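Local coordinates for hypothetical protein (Pectobacterium atrosepticum SCRI1043, PDB 2P7H) that probably transfers methyl groups from S-adenosylmethionine to a substrate not yet identified, as a member of the Rossmann-like methyltransferase family, at residues G50-D55 with E74-H79. Numbering follows the deposited sequence.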
loop_
_atom_site.group_PDB
_atom_site.type_symbol
_atom_site.label_atom_id
_atom_site.label_comp_id
_atom_site.label_asym_id
_atom_site.label_seq_id
_atom_site.Cartn_x
_atom_site.Cartn_y
_atom_site.Cartn_z
ATOM N N GLY C 50 23.443 -22.933 0.025
ATOM C CA GLY C 50 22.486 -23.550 -0.855
ATOM C C GLY C 50 22.709 -23.159 -2.297
ATOM O O GLY C 50 21.802 -22.693 -2.940
ATOM N N SER C 51 23.895 -23.454 -2.818
ATOM C CA SER C 51 24.334 -22.911 -4.087
ATOM C C SER C 51 23.830 -23.784 -5.265
ATOM O O SER C 51 23.872 -23.376 -6.449
ATOM C CB SER C 51 25.860 -22.790 -4.069
ATOM O OG SER C 51 26.458 -24.018 -3.657
ATOM N N PHE C 52 23.314 -24.955 -4.908
ATOM C CA PHE C 52 22.725 -25.898 -5.846
ATOM C C PHE C 52 23.601 -26.102 -7.123
ATOM O O PHE C 52 24.724 -26.606 -7.006
ATOM C CB PHE C 52 21.261 -25.494 -6.114
ATOM C CG PHE C 52 20.453 -26.578 -6.767
ATOM C CD1 PHE C 52 20.381 -27.838 -6.201
ATOM C CD2 PHE C 52 19.780 -26.342 -7.949
ATOM C CE1 PHE C 52 19.659 -28.836 -6.807
ATOM C CE2 PHE C 52 19.059 -27.342 -8.557
ATOM C CZ PHE C 52 18.999 -28.583 -7.989
ATOM N N LYS C 53 23.115 -25.752 -8.317
ATOM C CA LYS C 53 23.826 -26.083 -9.562
ATOM C C LYS C 53 24.682 -24.937 -10.038
ATOM O O LYS C 53 25.193 -24.970 -11.130
ATOM C CB LYS C 53 22.841 -26.470 -10.677
ATOM C CG LYS C 53 22.041 -27.733 -10.359
ATOM C CD LYS C 53 21.839 -28.637 -11.546
ATOM C CE LYS C 53 20.753 -28.153 -12.476
ATOM N NZ LYS C 53 20.349 -29.300 -13.349
ATOM N N GLY C 54 24.833 -23.903 -9.227
ATOM C CA GLY C 54 25.722 -22.794 -9.574
ATOM C C GLY C 54 25.143 -21.712 -10.474
ATOM O O GLY C 54 25.870 -20.825 -10.931
ATOM N N ASP C 55 23.840 -21.765 -10.715
ATOM C CA ASP C 55 23.178 -20.790 -11.591
ATOM C C ASP C 55 23.294 -19.380 -11.040
ATOM O O ASP C 55 23.553 -18.448 -11.796
ATOM C CB ASP C 55 21.706 -21.161 -11.799
ATOM C CG ASP C 55 21.536 -22.532 -12.452
ATOM O OD1 ASP C 55 22.012 -22.714 -13.585
ATOM O OD2 ASP C 55 20.963 -23.444 -11.814
ATOM N N GLU C 74 25.498 -33.770 -3.924
ATOM C CA GLU C 74 26.759 -34.061 -4.602
ATOM C C GLU C 74 26.657 -33.820 -6.101
ATOM O O GLU C 74 27.612 -33.373 -6.744
ATOM C CB GLU C 74 27.155 -35.522 -4.370
ATOM C CG GLU C 74 28.544 -35.858 -4.848
ATOM C CD GLU C 74 29.031 -37.231 -4.356
ATOM O OE1 GLU C 74 28.354 -37.858 -3.505
ATOM O OE2 GLU C 74 30.106 -37.673 -4.824
ATOM N N GLU C 75 25.493 -34.162 -6.642
ATOM C CA GLU C 75 25.194 -34.034 -8.058
ATOM C C GLU C 75 25.096 -32.568 -8.475
ATOM O O GLU C 75 25.670 -32.154 -9.485
ATOM C CB GLU C 75 23.863 -34.735 -8.343
ATOM C CG GLU C 75 23.455 -34.760 -9.800
ATOM C CD GLU C 75 22.156 -35.522 -10.021
ATOM O OE1 GLU C 75 21.738 -36.273 -9.104
ATOM O OE2 GLU C 75 21.554 -35.368 -11.109
ATOM N N ALA C 76 24.373 -31.779 -7.693
ATOM C CA ALA C 76 24.238 -30.355 -8.003
ATOM C C ALA C 76 25.619 -29.717 -7.985
ATOM O O ALA C 76 25.986 -28.969 -8.883
ATOM C CB ALA C 76 23.306 -29.660 -6.989
ATOM N N ILE C 77 26.370 -30.020 -6.929
ATOM C CA ILE C 77 27.706 -29.471 -6.710
ATOM C C ILE C 77 28.621 -29.838 -7.881
ATOM O O ILE C 77 29.317 -28.985 -8.423
ATOM C CB ILE C 77 28.271 -29.971 -5.346
ATOM C CG1 ILE C 77 28.647 -28.819 -4.422
ATOM C CG2 ILE C 77 29.442 -30.896 -5.529
ATOM C CD1 ILE C 77 29.006 -29.334 -3.024
ATOM N N SER C 78 28.585 -31.102 -8.297
ATOM C CA SER C 78 29.361 -31.542 -9.439
ATOM C C SER C 78 28.995 -30.785 -10.709
ATOM O O SER C 78 29.872 -30.411 -11.480
ATOM C CB SER C 78 29.176 -33.048 -9.642
ATOM O OG SER C 78 29.452 -33.746 -8.432
ATOM N N HIS C 79 27.707 -30.537 -10.918
ATOM C CA HIS C 79 27.271 -29.753 -12.066
ATOM C C HIS C 79 27.850 -28.358 -12.007
ATOM O O HIS C 79 28.387 -27.882 -12.984
ATOM C CB HIS C 79 25.751 -29.694 -12.159
ATOM C CG HIS C 79 25.248 -28.842 -13.283
ATOM N ND1 HIS C 79 25.262 -27.462 -13.240
ATOM C CD2 HIS C 79 24.712 -29.173 -14.482
ATOM C CE1 HIS C 79 24.757 -26.980 -14.364
ATOM N NE2 HIS C 79 24.415 -27.997 -15.133
#
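Phe52 and Lys53 lean over Ala76 and His79, on one side of helix 74-81, and illustrate how a tight turn can be seated against a neighbouring helix. At the start of the loop, Gly50 O is hydrogen-bonded to a bound Tris molecule, probably from the crystallisation liquor, which also sits beside Phe52. In Rossmann-like methyltransferases the loop following the first strand, here 46-49, is the glycine-rich segment that typically borders the S-adenosylmethionine pocket, and the Tris site fits a pocket here. Ser51 to Gly54 form a type II' beta turn, closed by Gly54 N bonding to Ser51 O, with Phe52 at the positive-phi corner. Glu71, at the end of the adjacent strand, accepts from Phe52 N and so helps to fix the turn's position. Phe52 turns its CA-CB bond away from the helix, yet the ring returns to it: CD1 lies 3.5 Å from the methyl CB of Ala76, and CE1 is only slightly farther. The backbone of Phe52 joins in, since its carbonyl O also rests on that methyl, at 3.4 Å from Ala76 CB. Lys53 then meets His79 in two ways. Its carbonyl O receives a hydrogen bond from His79 ND1 (3.3 Å), long and bent to 145° at the hydrogen, but directed onto a lone pair in the carbonyl plane. Its aliphatic chain, bent at chi2 and chi3, carries CD over one face of the imidazole, a CH-pi contact 4.0 Å from the ring centroid. With CG anti to the backbone N (chi1 177°), the imidazole is carried out to the carbonyl of Lys53, where bond and face contact together restrict its rotation.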